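PDB 5OYN: D-xylonate dehydratase, which catalyses the dehydration of D-xylonate to 2-dehydro-3-deoxy-D-arabinonate in D-xylose degradation, and also dehydrates D-gluconate, using a [2Fe-2S] cluster and magnesium. Local coordinates for residues R17-S20 / R21-D25; D28-D31 / M32-L35; L37-F40 / M41-G44; Y43-T46 / P47-R51. All coordinates share one frame; numbering follows the deposited sequence.

Contact 1: R17-S20 / R21-D25; sequences RFRS and RDWFD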
ATOM      1  N   ARG A  17       4.741   3.633  33.598  1.00 76.73           N
ATOM      2  CA  ARG A  17       5.866   4.252  32.904  1.00 81.04           C
ATOM      3  C   ARG A  17       6.529   3.147  32.093  1.00 80.19           C
ATOM      4  O   ARG A  17       7.283   2.325  32.628  1.00 72.28           O
ATOM      5  CB  ARG A  17       6.840   4.920  33.869  1.00 79.52           C
ATOM      6  CG  ARG A  17       8.255   5.094  33.290  1.00 79.35           C
ATOM      7  CD  ARG A  17       9.027   6.230  33.926  1.00 73.53           C
ATOM      8  NE  ARG A  17       8.602   7.518  33.394  1.00 77.99           N
ATOM      9  CZ  ARG A  17       9.437   8.408  32.864  1.00 84.77           C
ATOM     10  NH1 ARG A  17      10.738   8.140  32.802  1.00 83.48           N
ATOM     11  NH2 ARG A  17       8.976   9.565  32.399  1.00 82.53           N
ATOM     12  N   PHE A  18       6.218   3.115  30.800  1.00 71.79           N
ATOM     13  CA  PHE A  18       6.778   2.120  29.908  1.00 67.17           C
ATOM     14  C   PHE A  18       8.230   2.463  29.573  1.00 66.56           C
ATOM     15  O   PHE A  18       8.655   3.615  29.658  1.00 69.91           O
ATOM     16  CB  PHE A  18       5.933   2.043  28.650  1.00 62.82           C
ATOM     17  CG  PHE A  18       4.501   1.671  28.899  1.00 61.03           C
ATOM     18  CD1 PHE A  18       4.142   0.351  29.108  1.00 58.54           C
ATOM     19  CD2 PHE A  18       3.509   2.635  28.886  1.00 62.38           C
ATOM     20  CE1 PHE A  18       2.820  -0.001  29.317  1.00 57.35           C
ATOM     21  CE2 PHE A  18       2.182   2.290  29.095  1.00 64.25           C
ATOM     22  CZ  PHE A  18       1.839   0.967  29.319  1.00 63.26           C
ATOM     23  N   ARG A  19       9.005   1.445  29.191  1.00 62.48           N
ATOM     24  CA  ARG A  19      10.402   1.708  28.848  1.00 61.54           C
ATOM     25  C   ARG A  19      10.523   2.701  27.701  1.00 67.98           C
ATOM     26  O   ARG A  19      11.553   3.377  27.570  1.00 68.53           O
ATOM     27  CB  ARG A  19      11.116   0.414  28.485  1.00 57.82           C
ATOM     28  CG  ARG A  19      10.212  -0.560  27.815  1.00 57.85           C
ATOM     29  CD  ARG A  19      10.879  -1.891  27.675  1.00 62.45           C
ATOM     30  NE  ARG A  19      11.766  -1.956  26.521  1.00 64.87           N
ATOM     31  CZ  ARG A  19      13.087  -1.992  26.610  1.00 66.47           C
ATOM     32  NH1 ARG A  19      13.663  -1.945  27.810  1.00 80.91           N
ATOM     33  NH2 ARG A  19      13.827  -2.075  25.510  1.00 59.86           N
ATOM     34  N   SER A  20       9.500   2.787  26.843  1.00 69.06           N
ATOM     35  CA  SER A  20       9.485   3.824  25.819  1.00 67.24           C
ATOM     36  C   SER A  20       9.736   5.192  26.437  1.00 70.55           C
ATOM     37  O   SER A  20      10.519   5.986  25.903  1.00 70.36           O
ATOM     38  CB  SER A  20       8.156   3.806  25.059  1.00 64.95           C
ATOM     39  OG  SER A  20       7.047   3.562  25.909  1.00 63.79           O
ATOM     40  N   ARG A  21       9.116   5.467  27.592  1.00 71.52           N
ATOM     41  CA  ARG A  21       9.275   6.760  28.249  1.00 71.26           C
ATOM     42  C   ARG A  21      10.728   7.092  28.553  1.00 69.79           C
ATOM     43  O   ARG A  21      11.054   8.267  28.710  1.00 71.41           O
ATOM     44  CB  ARG A  21       8.455   6.815  29.537  1.00 71.66           C
ATOM     45  CG  ARG A  21       6.954   6.597  29.334  1.00 77.89           C
ATOM     46  CD  ARG A  21       6.326   7.724  28.503  1.00 85.23           C
ATOM     47  NE  ARG A  21       5.794   7.254  27.215  1.00 90.86           N
ATOM     48  CZ  ARG A  21       5.270   8.048  26.279  1.00 85.53           C
ATOM     49  NH1 ARG A  21       5.192   9.358  26.490  1.00 86.52           N
ATOM     50  NH2 ARG A  21       4.801   7.535  25.142  1.00 82.95           N
ATOM     51  N   ASP A  22      11.619   6.104  28.619  1.00 71.81           N
ATOM     52  CA  ASP A  22      13.016   6.457  28.831  1.00 73.53           C
ATOM     53  C   ASP A  22      13.645   7.108  27.602  1.00 76.29           C
ATOM     54  O   ASP A  22      14.709   7.729  27.715  1.00 73.66           O
ATOM     55  CB  ASP A  22      13.828   5.238  29.247  1.00 68.15           C
ATOM     56  CG  ASP A  22      15.232   5.616  29.702  1.00 80.13           C
ATOM     57  OD1 ASP A  22      15.371   6.251  30.778  1.00 75.34           O
ATOM     58  OD2 ASP A  22      16.195   5.303  28.964  1.00 81.87           O
ATOM     59  N   TRP A  23      13.020   6.980  26.431  1.00 78.33           N
ATOM     60  CA  TRP A  23      13.461   7.702  25.246  1.00 71.62           C
ATOM     61  C   TRP A  23      12.737   9.036  25.115  1.00 73.81           C
ATOM     62  O   TRP A  23      13.365  10.071  24.871  1.00 77.41           O
ATOM     63  CB  TRP A  23      13.209   6.879  23.982  1.00 69.11           C
ATOM     64  CG  TRP A  23      14.209   5.825  23.631  1.00 64.37           C
ATOM     65  CD1 TRP A  23      15.144   5.889  22.643  1.00 65.96           C
ATOM     66  CD2 TRP A  23      14.323   4.521  24.207  1.00 61.43           C
ATOM     67  NE1 TRP A  23      15.857   4.718  22.588  1.00 64.23           N
ATOM     68  CE2 TRP A  23      15.373   3.861  23.539  1.00 60.61           C
ATOM     69  CE3 TRP A  23      13.649   3.851  25.232  1.00 68.28           C
ATOM     70  CZ2 TRP A  23      15.768   2.564  23.862  1.00 61.92           C
ATOM     71  CZ3 TRP A  23      14.046   2.549  25.554  1.00 65.53           C
ATOM     72  CH2 TRP A  23      15.092   1.925  24.868  1.00 61.23           C
ATOM     73  N   PHE A  24      11.417   9.018  25.294  1.00 70.68           N
ATOM     74  CA  PHE A  24      10.550  10.121  24.913  1.00 71.66           C
ATOM     75  C   PHE A  24      10.205  11.055  26.064  1.00 79.10           C
ATOM     76  O   PHE A  24       9.661  12.139  25.818  1.00 87.71           O
ATOM     77  CB  PHE A  24       9.259   9.570  24.291  1.00 77.02           C
ATOM     78  CG  PHE A  24       9.485   8.767  23.031  1.00 77.35           C
ATOM     79  CD1 PHE A  24      10.571   9.035  22.202  1.00 74.70           C
ATOM     80  CD2 PHE A  24       8.611   7.745  22.678  1.00 72.24           C
ATOM     81  CE1 PHE A  24      10.778   8.299  21.051  1.00 73.21           C
ATOM     82  CE2 PHE A  24       8.815   7.000  21.523  1.00 70.64           C
ATOM     83  CZ  PHE A  24       9.898   7.276  20.710  1.00 71.40           C
ATOM     84  N   ASP A  25      10.504  10.674  27.304  1.00 78.72           N
ATOM     85  CA  ASP A  25      10.287  11.546  28.454  1.00 75.55           C
ATOM     86  C   ASP A  25      11.355  11.263  29.511  1.00 79.62           C
ATOM     87  O   ASP A  25      11.062  11.023  30.685  1.00 82.69           O
ATOM     88  CB  ASP A  25       8.872  11.377  29.007  1.00 77.89           C
ATOM     89  CG  ASP A  25       8.567  12.350  30.127  1.00 87.20           C
ATOM     90  OD1 ASP A  25       8.750  13.572  29.931  1.00 87.57           O
ATOM     91  OD2 ASP A  25       8.144  11.887  31.208  1.00 92.35           O
TER
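The guanidinium of Arg17 lies flat over CB of Arg21, with CZ 3.8 Å from that carbon and CB close beneath the centre of the plane. A bend at chi3 (-78°), after a nearly extended chi1 and chi2, turns the head onto Arg21. From this position the NH2 edge of the guanidinium faces Asp25. NH2 forms a salt bridge with OD2 of Asp25 at 2.7 Å and also donates to O of Asp25 at 3.1 Å, with an N-H...O angle of 158°. The carbonyl sits close to the guanidinium plane, while the carboxylate is turned 67° from it.

Between these two charged residues the backbone winds into the single-turn helix 21-24. The entry is made by three i to i+3 bonds: Arg21 N to Phe18 O at 2.8 Å, Asp22 N to Arg19 O at 2.9 Å, and Trp23 N to Ser20 O at 2.7 Å. Ser20 O accepts a second bond, from Phe24 N at 3.2 Å, so one carbonyl serves both an i+3 and an i+4 amide.

Trp23 presents the edge of its six-membered ring to Arg19 O, which lies 3.2 Å from CE3. Its NE1 is hydrogen-bonded to Cys103 O of the second subunit, and Asp22 forms a salt bridge with Arg105 of that subunit. Within the chain, Ser20 OG is hydrogen-bonded to Asp129 OD2 and Arg19 NE to Ile128 O.

Contact 2: D28-D31 / M32-L35; sequences DHID and MTAL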
ATOM      1  N   ASP A  28      16.481  12.858  33.253  1.00 96.96           N
ATOM      2  CA  ASP A  28      17.799  13.479  33.345  1.00102.00           C
ATOM      3  C   ASP A  28      18.150  14.263  32.083  1.00100.96           C
ATOM      4  O   ASP A  28      18.423  15.467  32.139  1.00102.82           O
ATOM      5  CB  ASP A  28      18.850  12.407  33.627  1.00 99.40           C
ATOM      6  CG  ASP A  28      18.374  11.390  34.637  1.00106.57           C
ATOM      7  OD1 ASP A  28      18.707  10.191  34.484  1.00108.76           O
ATOM      8  OD2 ASP A  28      17.655  11.794  35.579  1.00105.39           O
ATOM      9  N   HIS A  29      18.157  13.598  30.935  1.00102.28           N
ATOM     10  CA  HIS A  29      18.622  14.194  29.688  1.00 97.52           C
ATOM     11  C   HIS A  29      17.422  14.661  28.874  1.00 92.23           C
ATOM     12  O   HIS A  29      16.650  13.846  28.367  1.00 90.91           O
ATOM     13  CB  HIS A  29      19.471  13.199  28.901  1.00 93.55           C
ATOM     14  CG  HIS A  29      20.429  12.420  29.747  1.00102.18           C
ATOM     15  ND1 HIS A  29      20.019  11.463  30.652  1.00103.57           N
ATOM     16  CD2 HIS A  29      21.782  12.455  29.827  1.00106.30           C
ATOM     17  CE1 HIS A  29      21.076  10.941  31.251  1.00105.98           C
ATOM     18  NE2 HIS A  29      22.158  11.525  30.766  1.00107.12           N
ATOM     19  N   ILE A  30      17.260  15.978  28.766  1.00 93.63           N
ATOM     20  CA  ILE A  30      16.281  16.537  27.843  1.00 92.45           C
ATOM     21  C   ILE A  30      16.887  16.721  26.454  1.00 90.53           C
ATOM     22  O   ILE A  30      16.154  16.708  25.455  1.00 87.81           O
ATOM     23  CB  ILE A  30      15.713  17.858  28.404  1.00 91.58           C
ATOM     24  CG1 ILE A  30      14.870  18.602  27.367  1.00100.41           C
ATOM     25  CG2 ILE A  30      16.827  18.758  28.907  1.00 96.88           C
ATOM     26  CD1 ILE A  30      13.613  17.859  26.955  1.00 99.74           C
ATOM     27  N   ASP A  31      18.211  16.856  26.357  1.00 91.26           N
ATOM     28  CA  ASP A  31      18.838  16.868  25.041  1.00 88.94           C
ATOM     29  C   ASP A  31      18.582  15.558  24.308  1.00 89.25           C
ATOM     30  O   ASP A  31      18.241  15.562  23.119  1.00 88.75           O
ATOM     31  CB  ASP A  31      20.343  17.140  25.161  1.00 87.43           C
ATOM     32  CG  ASP A  31      21.062  16.142  26.067  1.00 92.83           C
ATOM     33  OD1 ASP A  31      20.511  15.799  27.135  1.00 96.90           O
ATOM     34  OD2 ASP A  31      22.181  15.700  25.714  1.00 92.06           O
ATOM     35  N   MET A  32      18.710  14.426  25.014  1.00 88.86           N
ATOM     36  CA  MET A  32      18.539  13.124  24.373  1.00 86.84           C
ATOM     37  C   MET A  32      17.080  12.853  24.039  1.00 86.87           C
ATOM     38  O   MET A  32      16.776  12.254  22.998  1.00 82.82           O
ATOM     39  CB  MET A  32      19.092  12.018  25.262  1.00 82.95           C
ATOM     40  CG  MET A  32      20.547  12.189  25.547  1.00 90.50           C
ATOM     41  SD  MET A  32      21.499  12.059  24.028  1.00 87.90           S
ATOM     42  CE  MET A  32      21.725  10.290  23.977  1.00 89.51           C
ATOM     43  N   THR A  33      16.164  13.267  24.912  1.00 85.01           N
ATOM     44  CA  THR A  33      14.747  13.161  24.596  1.00 82.56           C
ATOM     45  C   THR A  33      14.457  13.801  23.239  1.00 80.69           C
ATOM     46  O   THR A  33      14.075  13.112  22.290  1.00 83.49           O
ATOM     47  CB  THR A  33      13.928  13.776  25.739  1.00 83.63           C
ATOM     48  OG1 THR A  33      14.095  12.956  26.903  1.00 90.77           O
ATOM     49  CG2 THR A  33      12.459  13.828  25.427  1.00 71.48           C
ATOM     50  N   ALA A  34      14.719  15.104  23.104  1.00 84.78           N
ATOM     51  CA  ALA A  34      14.514  15.778  21.822  1.00 81.71           C
ATOM     52  C   ALA A  34      15.206  15.042  20.676  1.00 78.33           C
ATOM     53  O   ALA A  34      14.645  14.918  19.581  1.00 80.58           O
ATOM     54  CB  ALA A  34      15.004  17.227  21.904  1.00 85.39           C
ATOM     55  N   LEU A  35      16.414  14.530  20.911  1.00 77.65           N
ATOM     56  CA  LEU A  35      17.099  13.738  19.890  1.00 80.75           C
ATOM     57  C   LEU A  35      16.289  12.504  19.490  1.00 81.65           C
ATOM     58  O   LEU A  35      16.373  12.049  18.343  1.00 80.96           O
ATOM     59  CB  LEU A  35      18.487  13.342  20.410  1.00 81.27           C
ATOM     60  CG  LEU A  35      19.549  12.616  19.574  1.00 82.76           C
ATOM     61  CD1 LEU A  35      19.284  11.115  19.480  1.00 81.43           C
ATOM     62  CD2 LEU A  35      19.674  13.239  18.190  1.00 82.87           C
TER
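Thr33 OG1 takes part in two hydrogen bonds at once: it donates to the carbonyl O of His29, 3.1 Å away, and accepts from the backbone N of Asn26. The first bond is made in the carbonyl plane, with a C=O...OG1 angle of 155°. The torsion explains the reach, because OG1 stands beside the backbone N of Thr33 (chi1 -67°) and so looks back one turn toward His29, where the chain enters the helix.

That helix spans residues 30-39 and belongs to an N-terminal arm, this contact being centred about 43 Å from the centre of the chain. Its first regular i to i+4 bonds follow directly. Ala34 N donates to Ile30 O at 3.2 Å in an almost straight bond (170°), and Leu35 N donates to Asp31 O at 3.0 Å.

On another side of this turn, CB of His29 rests against CG of Met32 at 3.7 Å. Met32 is bent at both chi2 and chi3, and its side chain packs against His598, Asn599 and His600 near the C-terminus of the same chain. Asp31 runs alongside Met32, pointing the same way, with OD2 3.9 Å from Met32 CG; the charge of that carboxylate is met by Arg183 of the second subunit in a salt bridge. Phe196 of the second subunit packs on both Asp31 and Ala34, while the ring of His29 meets His441 of that subunit edge-to-face.

Contact 3: L37-F40 / M41-G44; sequences LERF and MNYG. With FES (Fe2/s2 (inorganic) cluster), chain H.
Two overlapping type I turns, Arg39 to Asn42 and Met41 to Gly44, carry the chain out of helix 30-39 and into the loop that follows. The first is closed by Asn42 N donating to Arg39 O at 2.9 Å. A water bridges the two turns, donating to Phe40 O at 2.7 Å and accepting from Tyr43 N at 3.2 Å, and it also lies over one face of the Tyr43 ring. Met41 packs its CG against Leu37 O, 3.2 Å away, and its side chain also touches Pro47 and Leu50.

The side chain of Asn42 crosses that of Arg39, its ND2 lying 3.9 Å from Arg39 CD, with amide and guanidinium planes 33° apart. ND2 is hydrogen-bonded to Pro68 O of the second subunit. Bends at chi2 and chi3 curl Arg39 so that NE reaches OE2 of Glu38 in a salt bridge of 2.7 Å, while one guanidinium face is set against the [2Fe-2S] cluster. There CZ is 3.9 Å from sulfur S1, and NH1 is 3.7 Å from iron FE2. A cationic group so placed would probably offset some of the cluster's negative charge.

Phe100, Asn102 and Cys210 of the second subunit pack on Phe40, Glu38 and Arg39 respectively. All three positions line the cluster pocket of this enzyme, so this helix end and its turns form part of a subunit interface at the neighbour's [2Fe-2S] site.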
ATOM      1  N   LEU A  37      12.632  12.008  19.970  1.00 79.61           N
ATOM      2  CA  LEU A  37      11.341  12.302  19.336  1.00 76.81           C
ATOM      3  C   LEU A  37      11.493  12.761  17.901  1.00 76.82           C
ATOM      4  O   LEU A  37      10.567  12.609  17.101  1.00 78.47           O
ATOM      5  CB  LEU A  37      10.562  13.424  20.026  1.00 74.82           C
ATOM      6  CG  LEU A  37       9.946  13.503  21.409  1.00 79.34           C
ATOM      7  CD1 LEU A  37       9.115  12.221  21.670  1.00 80.45           C
ATOM      8  CD2 LEU A  37      10.991  13.837  22.457  1.00 79.50           C
ATOM      9  N   GLU A  38      12.619  13.384  17.578  1.00 74.91           N
ATOM     10  CA  GLU A  38      12.662  14.258  16.416  1.00 75.78           C
ATOM     11  C   GLU A  38      12.353  13.502  15.123  1.00 75.33           C
ATOM     12  O   GLU A  38      11.439  13.878  14.376  1.00 75.55           O
ATOM     13  CB  GLU A  38      14.021  14.947  16.373  1.00 74.27           C
ATOM     14  CG  GLU A  38      14.355  15.591  15.079  1.00 78.23           C
ATOM     15  CD  GLU A  38      15.425  14.833  14.336  1.00 81.27           C
ATOM     16  OE1 GLU A  38      16.148  14.042  14.992  1.00 75.35           O
ATOM     17  OE2 GLU A  38      15.554  15.056  13.107  1.00 85.03           O
ATOM     18  N   ARG A  39      13.079  12.414  14.855  1.00 72.55           N
ATOM     19  CA  ARG A  39      12.938  11.764  13.557  1.00 68.68           C
ATOM     20  C   ARG A  39      11.706  10.871  13.474  1.00 68.60           C
ATOM     21  O   ARG A  39      11.121  10.737  12.394  1.00 68.92           O
ATOM     22  CB  ARG A  39      14.188  10.953  13.235  1.00 72.34           C
ATOM     23  CG  ARG A  39      14.397  10.768  11.746  1.00 70.78           C
ATOM     24  CD  ARG A  39      14.716  12.086  11.097  1.00 66.92           C
ATOM     25  NE  ARG A  39      15.839  12.712  11.791  1.00 75.66           N
ATOM     26  CZ  ARG A  39      17.098  12.693  11.358  1.00 79.60           C
ATOM     27  NH1 ARG A  39      17.400  12.083  10.216  1.00 78.59           N
ATOM     28  NH2 ARG A  39      18.057  13.288  12.066  1.00 76.34           N
ATOM     29  N   PHE A  40      11.288  10.262  14.585  1.00 66.12           N
ATOM     30  CA  PHE A  40      10.058   9.481  14.594  1.00 60.22           C
ATOM     31  C   PHE A  40       8.841  10.277  14.151  1.00 57.01           C
ATOM     32  O   PHE A  40       7.758   9.701  14.025  1.00 62.42           O
ATOM     33  CB  PHE A  40       9.797   8.924  15.992  1.00 65.05           C
ATOM     34  CG  PHE A  40      10.324   7.554  16.188  1.00 63.55           C
ATOM     35  CD1 PHE A  40      10.139   6.590  15.215  1.00 66.71           C
ATOM     36  CD2 PHE A  40      11.020   7.225  17.330  1.00 65.30           C
ATOM     37  CE1 PHE A  40      10.629   5.326  15.378  1.00 60.84           C
ATOM     38  CE2 PHE A  40      11.509   5.954  17.501  1.00 69.24           C
ATOM     39  CZ  PHE A  40      11.316   5.006  16.521  1.00 67.88           C
ATOM     40  N   MET A  41       8.970  11.579  13.942  1.00 61.92           N
ATOM     41  CA  MET A  41       7.850  12.394  13.498  1.00 66.13           C
ATOM     42  C   MET A  41       7.971  12.778  12.033  1.00 63.26           C
ATOM     43  O   MET A  41       7.201  13.618  11.558  1.00 64.54           O
ATOM     44  CB  MET A  41       7.731  13.651  14.367  1.00 68.68           C
ATOM     45  CG  MET A  41       7.680  13.369  15.866  1.00 67.89           C
ATOM     46  SD  MET A  41       7.304  14.806  16.889  1.00 79.43           S
ATOM     47  CE  MET A  41       7.283  16.119  15.653  1.00 69.58           C
ATOM     48  N   ASN A  42       8.904  12.172  11.300  1.00 62.57           N
ATOM     49  CA  ASN A  42       9.231  12.673   9.974  1.00 61.86           C
ATOM     50  C   ASN A  42       8.311  12.132   8.890  1.00 61.05           C
ATOM     51  O   ASN A  42       8.428  12.556   7.735  1.00 63.24           O
ATOM     52  CB  ASN A  42      10.719  12.408   9.670  1.00 62.83           C
ATOM     53  CG  ASN A  42      10.992  11.115   8.885  1.00 62.91           C
ATOM     54  OD1 ASN A  42      10.155  10.207   8.768  1.00 60.58           O
ATOM     55  ND2 ASN A  42      12.213  11.037   8.345  1.00 55.88           N
ATOM     56  N   TYR A  43       7.399  11.218   9.230  1.00 60.13           N
ATOM     57  CA  TYR A  43       6.334  10.826   8.316  1.00 54.56           C
ATOM     58  C   TYR A  43       4.954  11.088   8.895  1.00 55.43           C
ATOM     59  O   TYR A  43       3.978  10.490   8.437  1.00 58.17           O
ATOM     60  CB  TYR A  43       6.456   9.361   7.900  1.00 60.28           C
ATOM     61  CG  TYR A  43       6.560   8.345   9.026  1.00 59.00           C
ATOM     62  CD1 TYR A  43       7.795   8.031   9.589  1.00 57.41           C
ATOM     63  CD2 TYR A  43       5.436   7.668   9.489  1.00 53.78           C
ATOM     64  CE1 TYR A  43       7.906   7.093  10.602  1.00 59.42           C
ATOM     65  CE2 TYR A  43       5.541   6.723  10.502  1.00 58.43           C
ATOM     66  CZ  TYR A  43       6.780   6.442  11.048  1.00 55.72           C
ATOM     67  OH  TYR A  43       6.898   5.521  12.045  1.00 55.13           O
ATOM     68  N   GLY A  44       4.850  11.968   9.888  1.00 59.58           N
ATOM     69  CA  GLY A  44       3.568  12.515  10.291  1.00 60.81           C
ATOM     70  C   GLY A  44       3.047  12.131  11.666  1.00 58.04           C
ATOM     71  O   GLY A  44       1.915  12.501  11.996  1.00 57.77           O
TER
HETATM   72 FE1  FES H 602      19.109   8.298  10.331  1.00 85.64          FE
HETATM   73 FE2  FES H 602      20.774  10.857  10.936  1.00104.74          FE
HETATM   74  S1  FES H 602      19.368   9.605  12.085  1.00 90.78           S
HETATM   75  S2  FES H 602      20.438   9.599   9.155  1.00 85.86           S
HETATM   76  O   HOH W   1       6.101  10.034  11.933  1.00 56.96           O

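Contact 4: Y43-T46 / P47-R51; sequences YGIT and PEELR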
ATOM      1  N   TYR A  43       7.399  11.218   9.230  1.00 60.13           N
ATOM      2  CA  TYR A  43       6.334  10.826   8.316  1.00 54.56           C
ATOM      3  C   TYR A  43       4.954  11.088   8.895  1.00 55.43           C
ATOM      4  O   TYR A  43       3.978  10.490   8.437  1.00 58.17           O
ATOM      5  CB  TYR A  43       6.456   9.361   7.900  1.00 60.28           C
ATOM      6  CG  TYR A  43       6.560   8.345   9.026  1.00 59.00           C
ATOM      7  CD1 TYR A  43       7.795   8.031   9.589  1.00 57.41           C
ATOM      8  CD2 TYR A  43       5.436   7.668   9.489  1.00 53.78           C
ATOM      9  CE1 TYR A  43       7.906   7.093  10.602  1.00 59.42           C
ATOM     10  CE2 TYR A  43       5.541   6.723  10.502  1.00 58.43           C
ATOM     11  CZ  TYR A  43       6.780   6.442  11.048  1.00 55.72           C
ATOM     12  OH  TYR A  43       6.898   5.521  12.045  1.00 55.13           O
ATOM     13  N   GLY A  44       4.850  11.968   9.888  1.00 59.58           N
ATOM     14  CA  GLY A  44       3.568  12.515  10.291  1.00 60.81           C
ATOM     15  C   GLY A  44       3.047  12.131  11.666  1.00 58.04           C
ATOM     16  O   GLY A  44       1.915  12.501  11.996  1.00 57.77           O
ATOM     17  N   ILE A  45       3.815  11.402  12.475  1.00 57.30           N
ATOM     18  CA  ILE A  45       3.382  11.124  13.841  1.00 62.19           C
ATOM     19  C   ILE A  45       3.454  12.405  14.662  1.00 62.09           C
ATOM     20  O   ILE A  45       4.486  13.090  14.684  1.00 62.31           O
ATOM     21  CB  ILE A  45       4.239  10.014  14.466  1.00 63.61           C
ATOM     22  CG1 ILE A  45       4.005   8.693  13.734  1.00 59.52           C
ATOM     23  CG2 ILE A  45       3.935   9.868  15.953  1.00 60.42           C
ATOM     24  CD1 ILE A  45       5.047   7.648  14.048  1.00 57.94           C
ATOM     25  N   THR A  46       2.339  12.744  15.345  1.00 61.04           N
ATOM     26  CA  THR A  46       2.309  13.970  16.124  1.00 61.32           C
ATOM     27  C   THR A  46       3.058  13.800  17.444  1.00 66.20           C
ATOM     28  O   THR A  46       3.202  12.685  17.956  1.00 58.20           O
ATOM     29  CB  THR A  46       0.880  14.399  16.422  1.00 59.33           C
ATOM     30  OG1 THR A  46       0.313  13.533  17.404  1.00 64.49           O
ATOM     31  CG2 THR A  46       0.041  14.386  15.172  1.00 60.17           C
ATOM     32  N   PRO A  47       3.553  14.902  18.008  1.00 74.30           N
ATOM     33  CA  PRO A  47       4.203  14.806  19.322  1.00 72.80           C
ATOM     34  C   PRO A  47       3.272  14.271  20.397  1.00 71.32           C
ATOM     35  O   PRO A  47       3.718  13.527  21.282  1.00 70.34           O
ATOM     36  CB  PRO A  47       4.637  16.252  19.603  1.00 62.86           C
ATOM     37  CG  PRO A  47       4.654  16.912  18.273  1.00 66.87           C
ATOM     38  CD  PRO A  47       3.564  16.278  17.485  1.00 65.24           C
ATOM     39  N   GLU A  48       1.979  14.606  20.325  1.00 74.21           N
ATOM     40  CA  GLU A  48       1.037  14.119  21.324  1.00 68.89           C
ATOM     41  C   GLU A  48       0.950  12.601  21.315  1.00 69.51           C
ATOM     42  O   GLU A  48       0.677  11.994  22.352  1.00 74.11           O
ATOM     43  CB  GLU A  48      -0.336  14.748  21.097  1.00 70.53           C
ATOM     44  CG  GLU A  48      -1.276  13.922  20.259  1.00 75.29           C
ATOM     45  CD  GLU A  48      -2.653  14.552  20.152  1.00 85.10           C
ATOM     46  OE1 GLU A  48      -3.659  13.853  20.429  1.00 88.20           O
ATOM     47  OE2 GLU A  48      -2.724  15.750  19.797  1.00 82.34           O
ATOM     48  N   GLU A  49       1.209  11.969  20.173  1.00 72.10           N
ATOM     49  CA  GLU A  49       1.225  10.511  20.130  1.00 68.08           C
ATOM     50  C   GLU A  49       2.392   9.956  20.927  1.00 68.01           C
ATOM     51  O   GLU A  49       2.209   9.101  21.800  1.00 79.91           O
ATOM     52  CB  GLU A  49       1.300  10.027  18.688  1.00 66.28           C
ATOM     53  CG  GLU A  49      -0.025  10.036  17.966  1.00 67.25           C
ATOM     54  CD  GLU A  49       0.159   9.933  16.475  1.00 64.48           C
ATOM     55  OE1 GLU A  49       0.696  10.897  15.889  1.00 60.10           O
ATOM     56  OE2 GLU A  49      -0.214   8.883  15.898  1.00 65.87           O
ATOM     57  N   LEU A  50       3.598  10.435  20.648  1.00 68.99           N
ATOM     58  CA  LEU A  50       4.792   9.870  21.259  1.00 72.41           C
ATOM     59  C   LEU A  50       5.011  10.328  22.697  1.00 75.97           C
ATOM     60  O   LEU A  50       5.895   9.786  23.371  1.00 76.07           O
ATOM     61  CB  LEU A  50       6.022  10.218  20.417  1.00 71.14           C
ATOM     62  CG  LEU A  50       6.105   9.554  19.040  1.00 71.23           C
ATOM     63  CD1 LEU A  50       7.015  10.341  18.092  1.00 68.74           C
ATOM     64  CD2 LEU A  50       6.575   8.113  19.169  1.00 65.50           C
ATOM     65  N   ARG A  51       4.236  11.293  23.188  1.00 76.40           N
ATOM     66  CA  ARG A  51       4.485  11.879  24.500  1.00 80.68           C
ATOM     67  C   ARG A  51       3.301  11.750  25.451  1.00 79.21           C
ATOM     68  O   ARG A  51       3.331  12.327  26.542  1.00 82.66           O
ATOM     69  CB  ARG A  51       4.874  13.353  24.350  1.00 85.19           C
ATOM     70  CG  ARG A  51       6.166  13.580  23.571  1.00 81.46           C
ATOM     71  CD  ARG A  51       7.030  14.628  24.253  1.00 88.34           C
ATOM     72  NE  ARG A  51       6.439  15.960  24.149  1.00 95.32           N
ATOM     73  CZ  ARG A  51       6.859  17.022  24.830  1.00 99.37           C
ATOM     74  NH1 ARG A  51       7.876  16.909  25.672  1.00 97.27           N
ATOM     75  NH2 ARG A  51       6.263  18.196  24.671  1.00103.92           N
TER
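The backbone is extended through Ile45 and Thr46 (psi 128° and 155°) and turns helical at Pro47, which puts Thr46 at the N-cap of helix 47-51. Thr46 and Glu49 form a capping box. In one direction Thr46 N donates to Glu49 OE1, the pair modelled at 2.5 Å; in the other, Glu49 N gives a weak bond to Thr46 OG1 at 3.3 Å. OG1 also donates to Glu49 OE1 at 3.1 Å, arriving on the anti side of the carboxylate. The Glu49 chain, extended beyond CG, crosses Thr46 at about a right angle and so carries OE1 back over the start of the helix.

Next to the box, Ile45 CG2 touches Leu50 CD1 at 3.8 Å, an apolar contact that joins the incoming loop to the helix. CG of Glu48 lies 3.3 Å from Thr46 OG1, while its carboxylate forms a salt bridge with Lys249 of the third subunit.

Glu49 has two further partners: OE1 pairs with Arg79 of the third subunit and OE2 with Arg85 of its own chain. Two donors from Thr46, two arginines and the nearby helix N-terminus should all favour the ionised carboxylate, despite its burial.

How the contacts relate
The four contacts follow one another along the N-terminal arm, far from the chain's centre, and all lie against neighbouring subunits. Contacts 2 and 3 use the two ends of helix 30-39: the first rests on backbone bonds and a threonine hydroxyl, the second on tight turns, a water and an arginine at the cluster. Contact 4 differs in its capping box and ion pairs to the third subunit. Contact 1 is more open, with its Arg17-Asp25 pair exposed, yet Phe24 packs on the other contacts: its CD1 is 3.5 Å from Leu37 CD1, its CE2 3.4 Å from Leu50 CD2. Contacts 3 and 4 share Tyr43 and Gly44, and both reach the third subunit.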